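Local atomic coordinates of NADP-dependent glyceraldehyde-3-phosphate dehydrogenase (Bacillus halodurans, PDB entry 3PRL), a protein that probably catalyses the NADP-dependent, non-phosphorylating oxidation of glyceraldehyde 3-phosphate to 3-phosphoglycerate, as a member of the aldehyde dehydrogenase family. Residues 58-62 with 152-156; 278-282 with 313-317; 286-291 with 330-335; 342-346 with 381-387. One frame throughout, in Å; residues are numbered along the deposited sequence.

Contact 1 (58-62 with 152-156)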
# COMPACT_ATOMS: atom_id res chain seq x y z
N ALA D 58 4.96 18.82 -27.96
CA ALA D 58 4.59 18.00 -26.81
C ALA D 58 5.50 18.27 -25.61
O ALA D 58 5.03 18.31 -24.49
CB ALA D 58 4.59 16.53 -27.18
N LYS D 59 6.79 18.48 -25.88
CA LYS D 59 7.79 18.81 -24.85
C LYS D 59 7.57 20.20 -24.22
O LYS D 59 7.82 20.40 -23.03
CB LYS D 59 9.18 18.75 -25.48
CG LYS D 59 10.28 18.12 -24.65
CD LYS D 59 11.50 17.92 -25.57
CE LYS D 59 12.83 18.22 -24.88
NZ LYS D 59 13.77 18.92 -25.81
N ASP D 60 7.12 21.17 -25.01
CA ASP D 60 6.89 22.51 -24.47
C ASP D 60 5.61 22.55 -23.67
O ASP D 60 5.56 23.18 -22.62
CB ASP D 60 6.87 23.56 -25.58
CG ASP D 60 8.23 23.73 -26.25
OD1 ASP D 60 9.25 23.26 -25.71
OD2 ASP D 60 8.26 24.34 -27.33
N ALA D 61 4.58 21.87 -24.15
CA ALA D 61 3.32 21.78 -23.42
C ALA D 61 3.41 20.89 -22.18
O ALA D 61 2.66 21.07 -21.22
CB ALA D 61 2.21 21.32 -24.34
N GLN D 62 4.32 19.92 -22.21
CA GLN D 62 4.64 19.07 -21.03
C GLN D 62 4.92 19.89 -19.77
O GLN D 62 4.52 19.51 -18.67
CB GLN D 62 5.82 18.13 -21.36
CG GLN D 62 6.75 17.72 -20.18
CD GLN D 62 6.20 16.57 -19.35
OE1 GLN D 62 6.56 16.40 -18.18
NE2 GLN D 62 5.31 15.78 -19.94
N PRO D 152 5.88 12.55 -13.85
CA PRO D 152 5.83 12.12 -15.26
C PRO D 152 7.23 11.93 -15.86
O PRO D 152 8.18 12.56 -15.41
CB PRO D 152 5.14 13.29 -15.98
CG PRO D 152 4.95 14.39 -14.94
CD PRO D 152 5.02 13.72 -13.59
N LEU D 153 7.35 11.06 -16.85
CA LEU D 153 8.63 10.89 -17.54
C LEU D 153 8.87 12.01 -18.59
O LEU D 153 10.02 12.41 -18.80
CB LEU D 153 8.73 9.50 -18.19
CG LEU D 153 8.54 8.23 -17.35
CD1 LEU D 153 8.05 7.08 -18.23
CD2 LEU D 153 9.82 7.80 -16.60
N GLY D 154 7.80 12.51 -19.22
CA GLY D 154 7.93 13.50 -20.30
C GLY D 154 6.95 13.37 -21.47
O GLY D 154 5.75 13.51 -21.29
N VAL D 155 7.47 13.15 -22.67
CA VAL D 155 6.64 12.88 -23.84
C VAL D 155 6.59 11.37 -24.08
O VAL D 155 7.63 10.72 -24.21
CB VAL D 155 7.18 13.60 -25.12
CG1 VAL D 155 6.30 13.30 -26.31
CG2 VAL D 155 7.22 15.11 -24.90
N VAL D 156 5.38 10.83 -24.12
CA VAL D 156 5.16 9.38 -24.28
C VAL D 156 4.71 9.07 -25.69
O VAL D 156 3.78 9.71 -26.20
CB VAL D 156 4.14 8.81 -23.22
CG1 VAL D 156 3.64 7.41 -23.57
CG2 VAL D 156 4.76 8.81 -21.82
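With chi1 at 180°, V155 sends CG2 to the side opposite its own carbonyl carbon, and this methyl settles on the helix backbone between A58 and K59. V155 CG2 comes to 3.5 Å from K59 N and 3.7 Å from A58 C, while the other branch, CG1, faces the methyl of A58 (V155 CG1 to A58 CB 3.8 Å). The bend at chi2 of Q62 (82°) folds its amide over the glycine that precedes V155: Q62 CD lies 3.6 Å from G154 CA, and Q62 OE1 also comes near the ring of P152. Helix 48-65 thereby lies against strand 144-159 where it resumes at V155 after a break, between the parallel strands 182-186 and 234-238 of the Rossmann-like coenzyme-binding domain. A58 O is hydrogen-bonded to the hydroxyl of T182 on the first of these. Q62 NE2 is only 2.7 Å from G154 O, but the angle is too poor for a hydrogen bond. G154 has backbone angles (phi 143°) at which a side chain would collide with the preceding carbonyl; its N is held by N181 OD1, and V155 N by D233 OD2.

Contact 2 (278-282 with 313-317)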
# COMPACT_ATOMS: atom_id res chain seq x y z
N ALA D 278 -16.20 -25.99 -23.71
CA ALA D 278 -16.46 -25.83 -25.15
C ALA D 278 -16.93 -24.41 -25.48
O ALA D 278 -16.51 -23.81 -26.47
CB ALA D 278 -17.46 -26.87 -25.65
N SER D 279 -17.81 -23.88 -24.63
CA SER D 279 -18.35 -22.55 -24.82
C SER D 279 -17.30 -21.45 -24.58
O SER D 279 -17.19 -20.53 -25.38
CB SER D 279 -19.59 -22.34 -23.95
OG SER D 279 -20.21 -21.11 -24.28
N GLN D 280 -16.53 -21.55 -23.50
CA GLN D 280 -15.44 -20.59 -23.24
C GLN D 280 -14.42 -20.63 -24.38
O GLN D 280 -14.00 -19.58 -24.90
CB GLN D 280 -14.77 -20.85 -21.88
CG GLN D 280 -15.60 -20.47 -20.63
CD GLN D 280 -15.85 -18.96 -20.48
OE1 GLN D 280 -14.96 -18.20 -20.10
NE2 GLN D 280 -17.06 -18.52 -20.78
N ILE D 281 -14.03 -21.84 -24.79
CA ILE D 281 -13.08 -22.03 -25.89
C ILE D 281 -13.50 -21.32 -27.18
O ILE D 281 -12.73 -20.51 -27.70
CB ILE D 281 -12.74 -23.54 -26.13
CG1 ILE D 281 -11.88 -24.07 -24.98
CG2 ILE D 281 -11.98 -23.75 -27.42
CD1 ILE D 281 -10.88 -23.08 -24.46
N VAL D 282 -14.70 -21.60 -27.66
CA VAL D 282 -15.19 -20.99 -28.90
C VAL D 282 -15.37 -19.47 -28.80
O VAL D 282 -14.90 -18.73 -29.67
CB VAL D 282 -16.48 -21.68 -29.41
CG1 VAL D 282 -17.09 -20.89 -30.57
CG2 VAL D 282 -16.17 -23.10 -29.84
N ILE D 313 -17.50 -28.51 -29.21
CA ILE D 313 -16.85 -27.45 -29.98
C ILE D 313 -17.32 -27.38 -31.45
O ILE D 313 -17.67 -26.30 -31.93
CB ILE D 313 -15.31 -27.56 -29.92
CG1 ILE D 313 -14.83 -27.38 -28.47
CG2 ILE D 313 -14.66 -26.51 -30.85
CD1 ILE D 313 -13.44 -27.91 -28.21
N LYS D 314 -17.34 -28.52 -32.14
CA LYS D 314 -17.86 -28.57 -33.51
C LYS D 314 -19.25 -27.93 -33.61
O LYS D 314 -19.50 -27.13 -34.51
CB LYS D 314 -17.90 -30.01 -34.05
CG LYS D 314 -18.45 -30.15 -35.49
CD LYS D 314 -18.09 -31.51 -36.09
CE LYS D 314 -19.09 -31.95 -37.17
NZ LYS D 314 -19.01 -31.16 -38.44
N GLU D 315 -20.13 -28.27 -32.67
CA GLU D 315 -21.51 -27.80 -32.69
C GLU D 315 -21.62 -26.28 -32.61
O GLU D 315 -22.29 -25.66 -33.45
CB GLU D 315 -22.34 -28.44 -31.56
CG GLU D 315 -23.84 -28.12 -31.59
CD GLU D 315 -24.46 -28.00 -30.20
OE1 GLU D 315 -25.58 -28.51 -30.01
OE2 GLU D 315 -23.82 -27.38 -29.31
N LEU D 316 -20.94 -25.68 -31.62
CA LEU D 316 -20.99 -24.24 -31.42
C LEU D 316 -20.39 -23.50 -32.61
O LEU D 316 -20.89 -22.45 -33.01
CB LEU D 316 -20.31 -23.83 -30.10
CG LEU D 316 -20.79 -24.48 -28.79
CD1 LEU D 316 -19.72 -24.32 -27.71
CD2 LEU D 316 -22.12 -23.94 -28.30
N VAL D 317 -19.33 -24.06 -33.19
CA VAL D 317 -18.64 -23.49 -34.36
C VAL D 317 -19.55 -23.43 -35.60
O VAL D 317 -19.54 -22.44 -36.34
CB VAL D 317 -17.31 -24.25 -34.64
CG1 VAL D 317 -16.89 -24.16 -36.10
CG2 VAL D 317 -16.20 -23.74 -33.71
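L316 reaches from helix 303-317 across to A278 and S279 on helix 274-286, two helices of the alpha/beta catalytic domain of the aldehyde dehydrogenase fold. Helix 274-286 is the connection of a beta-alpha-beta crossover between the adjacent parallel strands 264-268 and 296-302, and helix 303-317 follows directly on the second strand. The short segments approach to 9.4 Å and cross at -50°, a value known for ridges-into-grooves packing of residues four apart, which here would be the rows A278/V282 and I313/V317.

Along L316, CB passes V282 CG2 at 4.2 Å. From there chi1 (-55°) sets CG opposite the carbonyl carbon of L316, and chi2 (161°) then extends CD1 over the first turn of the facing segment. That methyl lies 4.0 Å from A278 CB and 3.7 Å from S279 N, so it rests on the backbone more closely than on the A278 methyl.

Next to it, V282 CG2 slots into the other helix, with I313 CG2 and V317 CG2 as its apolar neighbours; the V282 and I313 side chains lie alongside one another, running in opposite senses. The I281 side chain leads off to I296 and V299 of the sheet. A278 CB closes on I313 CG1 at 3.9 Å, and L316 CD1 comes to 3.5 Å from A278 O, the same oxygen that accepts V282 N in the helix.

Contact 3 (286-291 with 330-335)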
# COMPACT_ATOMS: atom_id res chain seq x y z
N PHE D 286 -12.59 -17.35 -31.26
CA PHE D 286 -13.23 -16.92 -32.49
C PHE D 286 -13.80 -15.53 -32.43
O PHE D 286 -14.31 -15.03 -33.44
CB PHE D 286 -14.33 -17.89 -32.87
CG PHE D 286 -13.83 -19.11 -33.52
CD1 PHE D 286 -13.27 -19.05 -34.78
CD2 PHE D 286 -13.86 -20.33 -32.85
CE1 PHE D 286 -12.77 -20.18 -35.38
CE2 PHE D 286 -13.37 -21.49 -33.46
CZ PHE D 286 -12.83 -21.41 -34.72
N SER D 287 -13.75 -14.94 -31.24
CA SER D 287 -14.07 -13.54 -31.02
C SER D 287 -13.24 -12.70 -31.97
O SER D 287 -12.03 -12.89 -32.08
CB SER D 287 -13.77 -13.15 -29.57
OG SER D 287 -13.71 -11.75 -29.41
N TYR D 288 -13.90 -11.77 -32.66
CA TYR D 288 -13.29 -10.94 -33.70
C TYR D 288 -12.46 -11.75 -34.72
O TYR D 288 -11.39 -11.33 -35.17
CB TYR D 288 -12.53 -9.74 -33.09
CG TYR D 288 -11.99 -8.72 -34.08
CD1 TYR D 288 -12.78 -8.22 -35.11
CD2 TYR D 288 -10.69 -8.24 -33.95
CE1 TYR D 288 -12.27 -7.25 -36.01
CE2 TYR D 288 -10.18 -7.29 -34.83
CZ TYR D 288 -10.96 -6.80 -35.86
OH TYR D 288 -10.42 -5.87 -36.73
N SER D 289 -13.02 -12.91 -35.10
CA SER D 289 -12.40 -13.84 -36.06
C SER D 289 -10.96 -14.26 -35.75
O SER D 289 -10.19 -14.58 -36.66
CB SER D 289 -12.48 -13.30 -37.50
OG SER D 289 -13.82 -13.28 -37.98
N GLY D 290 -10.58 -14.25 -34.47
CA GLY D 290 -9.22 -14.67 -34.07
C GLY D 290 -8.14 -13.60 -34.19
O GLY D 290 -6.94 -13.91 -34.09
N GLN D 291 -8.54 -12.35 -34.42
CA GLN D 291 -7.59 -11.24 -34.55
C GLN D 291 -7.37 -10.56 -33.21
O GLN D 291 -7.62 -9.36 -33.05
CB GLN D 291 -8.03 -10.25 -35.61
CG GLN D 291 -8.07 -10.87 -36.99
CD GLN D 291 -8.77 -10.01 -37.99
OE1 GLN D 291 -8.20 -9.67 -39.02
NE2 GLN D 291 -10.01 -9.65 -37.71
N ASP D 330 -20.59 -13.21 -36.29
CA ASP D 330 -19.57 -13.65 -35.33
C ASP D 330 -18.19 -13.66 -36.01
O ASP D 330 -17.19 -13.21 -35.43
CB ASP D 330 -19.89 -15.05 -34.79
CG ASP D 330 -21.21 -15.10 -34.04
OD1 ASP D 330 -21.37 -14.38 -33.03
OD2 ASP D 330 -22.10 -15.88 -34.46
N ILE D 331 -18.18 -14.17 -37.24
CA ILE D 331 -17.00 -14.25 -38.07
C ILE D 331 -17.10 -13.28 -39.24
O ILE D 331 -17.85 -13.49 -40.19
CB ILE D 331 -16.79 -15.69 -38.58
CG1 ILE D 331 -17.04 -16.72 -37.46
CG2 ILE D 331 -15.42 -15.83 -39.24
CD1 ILE D 331 -16.01 -16.70 -36.28
N THR D 332 -16.35 -12.19 -39.17
CA THR D 332 -16.28 -11.24 -40.27
C THR D 332 -14.94 -11.37 -41.01
O THR D 332 -14.08 -12.16 -40.58
CB THR D 332 -16.54 -9.78 -39.82
OG1 THR D 332 -15.75 -9.46 -38.66
CG2 THR D 332 -18.02 -9.59 -39.49
N PRO D 333 -14.76 -10.61 -42.10
CA PRO D 333 -13.53 -10.70 -42.88
C PRO D 333 -12.29 -10.29 -42.08
O PRO D 333 -12.36 -9.42 -41.21
CB PRO D 333 -13.77 -9.71 -44.03
CG PRO D 333 -15.25 -9.51 -44.08
CD PRO D 333 -15.68 -9.60 -42.67
N VAL D 334 -11.17 -10.95 -42.37
CA VAL D 334 -9.91 -10.61 -41.73
C VAL D 334 -9.35 -9.34 -42.37
O VAL D 334 -9.73 -8.97 -43.48
CB VAL D 334 -8.88 -11.77 -41.72
CG1 VAL D 334 -9.36 -12.90 -40.80
CG2 VAL D 334 -8.61 -12.28 -43.13
N ILE D 335 -8.45 -8.69 -41.65
CA ILE D 335 -8.00 -7.33 -41.96
C ILE D 335 -7.57 -7.07 -43.41
O ILE D 335 -7.94 -6.05 -43.98
CB ILE D 335 -6.90 -6.88 -40.95
CG1 ILE D 335 -6.76 -5.35 -40.89
CG2 ILE D 335 -5.59 -7.59 -41.25
CD1 ILE D 335 -8.04 -4.62 -40.51
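S289 and Q291 carry the close-fitting part of this contact, each through one polar atom. The hydroxyl of S289 donates to T332 O (OG to O 2.8 Å), meeting it at a C=O...donor angle of 129° and tilted a little from the carbonyl plane, while I331 CG2 presses against the same OG at 3.3 Å. Further along, Q291 OE1 accepts I335 N at 2.8 Å, lying with that nitrogen in its own carbonyl plane; the oxygen is also flanked by V334 CA at 3.3 Å. The extended chain beyond CG (chi2 168°) is what lets the Q291 amide reach the 330-335 backbone. Its NE2 makes a weak bond back to Y288 O and lies 3.5 Å above one face of the Y288 ring, off-centre. Nearby, P333 O is buried without a partner. A leucine in place of Q291 would probably leave I335 N without its acceptor and let the 330-335 chain shift there.

The contact loosens at partly exposed D330, whose side chain stays clear of segment 286-291 and bonds through OD2 to T321 N; the main link there is I331 CD1, set obliquely against F286 CD1 at 3.9 Å.

Y288, S289 and G290 all take left-handed backbone angles, winding a tight turn closed by G290 N to S287 O and Q291 N to Y288 O. The sequence S-G-Q-R-C is the family's signature around the cysteine nucleophile, so segment 330-335 probably backs the loop leading to the active site, with I335 touching the NADP-binding F162.

Contact 4 (342-346 with 381-387)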
# COMPACT_ATOMS: atom_id res chain seq x y z
N PHE D 342 -1.81 -15.81 -45.49
CA PHE D 342 -0.98 -16.39 -44.42
C PHE D 342 -1.75 -17.41 -43.59
O PHE D 342 -1.23 -18.48 -43.30
CB PHE D 342 -0.36 -15.30 -43.52
CG PHE D 342 0.35 -15.84 -42.27
CD1 PHE D 342 1.66 -16.30 -42.34
CD2 PHE D 342 -0.31 -15.87 -41.04
CE1 PHE D 342 2.31 -16.81 -41.22
CE2 PHE D 342 0.32 -16.38 -39.90
CZ PHE D 342 1.64 -16.85 -39.99
N ILE D 343 -3.00 -17.09 -43.22
CA ILE D 343 -3.89 -18.03 -42.51
C ILE D 343 -4.14 -19.30 -43.33
O ILE D 343 -3.99 -20.41 -42.83
CB ILE D 343 -5.25 -17.38 -42.13
CG1 ILE D 343 -5.03 -16.16 -41.22
CG2 ILE D 343 -6.17 -18.40 -41.44
CD1 ILE D 343 -6.06 -15.06 -41.45
N GLN D 344 -4.52 -19.12 -44.58
CA GLN D 344 -4.75 -20.25 -45.50
C GLN D 344 -3.58 -21.24 -45.51
O GLN D 344 -3.79 -22.46 -45.52
CB GLN D 344 -5.03 -19.75 -46.91
CG GLN D 344 -5.37 -20.83 -47.95
CD GLN D 344 -6.59 -21.67 -47.56
OE1 GLN D 344 -7.69 -21.16 -47.40
NE2 GLN D 344 -6.38 -22.98 -47.43
N GLY D 345 -2.36 -20.71 -45.53
CA GLY D 345 -1.14 -21.51 -45.55
C GLY D 345 -0.93 -22.36 -44.31
O GLY D 345 -0.35 -23.45 -44.39
N LEU D 346 -1.37 -21.85 -43.16
CA LEU D 346 -1.37 -22.59 -41.90
C LEU D 346 -2.31 -23.79 -41.94
O LEU D 346 -1.96 -24.87 -41.46
CB LEU D 346 -1.71 -21.67 -40.71
CG LEU D 346 -0.56 -21.02 -39.90
CD1 LEU D 346 0.41 -20.25 -40.78
CD2 LEU D 346 -1.08 -20.10 -38.80
N ARG D 381 2.71 -26.09 -38.42
CA ARG D 381 2.95 -24.68 -38.13
C ARG D 381 1.86 -24.07 -37.24
O ARG D 381 2.16 -23.24 -36.39
CB ARG D 381 3.06 -23.87 -39.43
CG ARG D 381 4.26 -24.20 -40.31
CD ARG D 381 4.19 -23.44 -41.62
NE ARG D 381 4.00 -22.00 -41.39
CZ ARG D 381 3.65 -21.13 -42.33
NH1 ARG D 381 3.46 -21.53 -43.58
NH2 ARG D 381 3.51 -19.84 -42.02
N VAL D 382 0.62 -24.52 -37.46
CA VAL D 382 -0.57 -23.96 -36.81
C VAL D 382 -0.62 -24.29 -35.32
O VAL D 382 -1.44 -23.73 -34.58
CB VAL D 382 -1.90 -24.41 -37.54
CG1 VAL D 382 -2.30 -25.86 -37.18
CG2 VAL D 382 -3.05 -23.43 -37.28
N ALA D 383 0.26 -25.18 -34.87
CA ALA D 383 0.35 -25.53 -33.46
C ALA D 383 1.18 -24.50 -32.69
O ALA D 383 1.23 -24.50 -31.46
CB ALA D 383 0.94 -26.94 -33.28
N TRP D 384 1.82 -23.60 -33.44
CA TRP D 384 2.86 -22.73 -32.90
C TRP D 384 2.63 -21.28 -33.33
O TRP D 384 2.57 -20.39 -32.47
CB TRP D 384 4.25 -23.22 -33.35
CG TRP D 384 4.58 -24.64 -32.95
CD1 TRP D 384 4.79 -25.71 -33.78
CD2 TRP D 384 4.71 -25.14 -31.61
NE1 TRP D 384 5.06 -26.84 -33.05
CE2 TRP D 384 5.01 -26.52 -31.71
CE3 TRP D 384 4.62 -24.56 -30.34
CZ2 TRP D 384 5.21 -27.34 -30.59
CZ3 TRP D 384 4.82 -25.37 -29.21
CH2 TRP D 384 5.11 -26.75 -29.35
N GLU D 385 2.49 -21.07 -34.64
CA GLU D 385 2.38 -19.73 -35.21
C GLU D 385 1.00 -19.09 -35.03
O GLU D 385 -0.02 -19.62 -35.51
CB GLU D 385 2.74 -19.73 -36.71
CG GLU D 385 4.09 -20.38 -37.07
CD GLU D 385 4.45 -20.24 -38.55
OE1 GLU D 385 3.86 -19.39 -39.26
OE2 GLU D 385 5.34 -20.99 -39.00
N GLU D 386 0.98 -17.94 -34.36
CA GLU D 386 -0.24 -17.16 -34.20
C GLU D 386 -0.77 -16.76 -35.59
O GLU D 386 -0.10 -16.04 -36.32
CB GLU D 386 0.05 -15.92 -33.34
CG GLU D 386 -1.09 -14.93 -33.25
CD GLU D 386 -0.72 -13.66 -32.48
OE1 GLU D 386 0.27 -12.99 -32.85
OE2 GLU D 386 -1.44 -13.32 -31.52
N PRO D 387 -1.98 -17.23 -35.94
CA PRO D 387 -2.57 -17.08 -37.26
C PRO D 387 -3.18 -15.71 -37.46
O PRO D 387 -3.20 -15.19 -38.57
CB PRO D 387 -3.69 -18.14 -37.26
CG PRO D 387 -3.43 -18.99 -36.04
CD PRO D 387 -2.84 -18.03 -35.07
O HOH W 1 1.40 -19.11 -43.84
O HOH W 2 -0.17 -26.28 -39.70
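NH2 of R381, which packs on F342 and L346 across the contact, donates to E385 OE1 at 2.8 Å, nearly straight at 166° and on the syn side but somewhat out of the carboxylate plane. NE joins from above the carboxylate plane to E385 OE2, so the guanidinium grips both oxygens side-on in a salt bridge. A bend at chi3 (52°) turns the group back toward helix 337-352. There L346 CD1 lies over one guanidinium face, 3.4 Å from R381 NH2, and the same methyl lies off-centre over a face of the F342 ring. F342 CE1 stands at the guanidinium edge, 3.4 Å from R381 NH2, with the two planes 64° apart. An alanine at R381 is likely to leave the E385 carboxylate without its two-nitrogen partner and take away the surface on which L346 CD1 and F342 rest.

L346 CD2 meets P387 CB at 3.6 Å, and L346 CB passes V382 CG2. The rim of the F342 ring points at two carbonyl oxygens, E386 O and P387 O, while I343 CG1 lies 3.4 Å from P387 O. Two waters bridge the segments: one donates to F342 O and takes a weak bond from R381 NH2, the other links backbone L346 O and V382 N.

E386 turns its side chain the other way, to K297. The sequence from E385 on, E-E-P-F-G-P, fits a motif that in related aldehyde dehydrogenases lines the nicotinamide end of the cofactor cleft; helix 337-352 thus packs behind a loop that probably borders the NADP site.

Contact 1 closes first along the chain and stands apart in the coenzyme-binding domain, its centre 37 to 47 Å from those of the other three, which gather in the catalytic domain around the sheet with strands 264-268 and 296-302. Contacts 2 and 3 interleave: 278-282 is followed by 286-291, then 313-317 by 330-335, so helix 274-286 and the loop after it are gripped in turn by helix 303-317 and the loop beyond. They touch where V317 CG2 meets F286 CE2 at 3.6 Å. Contact 4 comes last, joined to contact 3 by V334 CG1 and I343 CD1, 4.0 Å apart. Contacts 2 to 4 thus pack one on the next, 3 and 4 nearest the NADP-binding residues and 2 farther off.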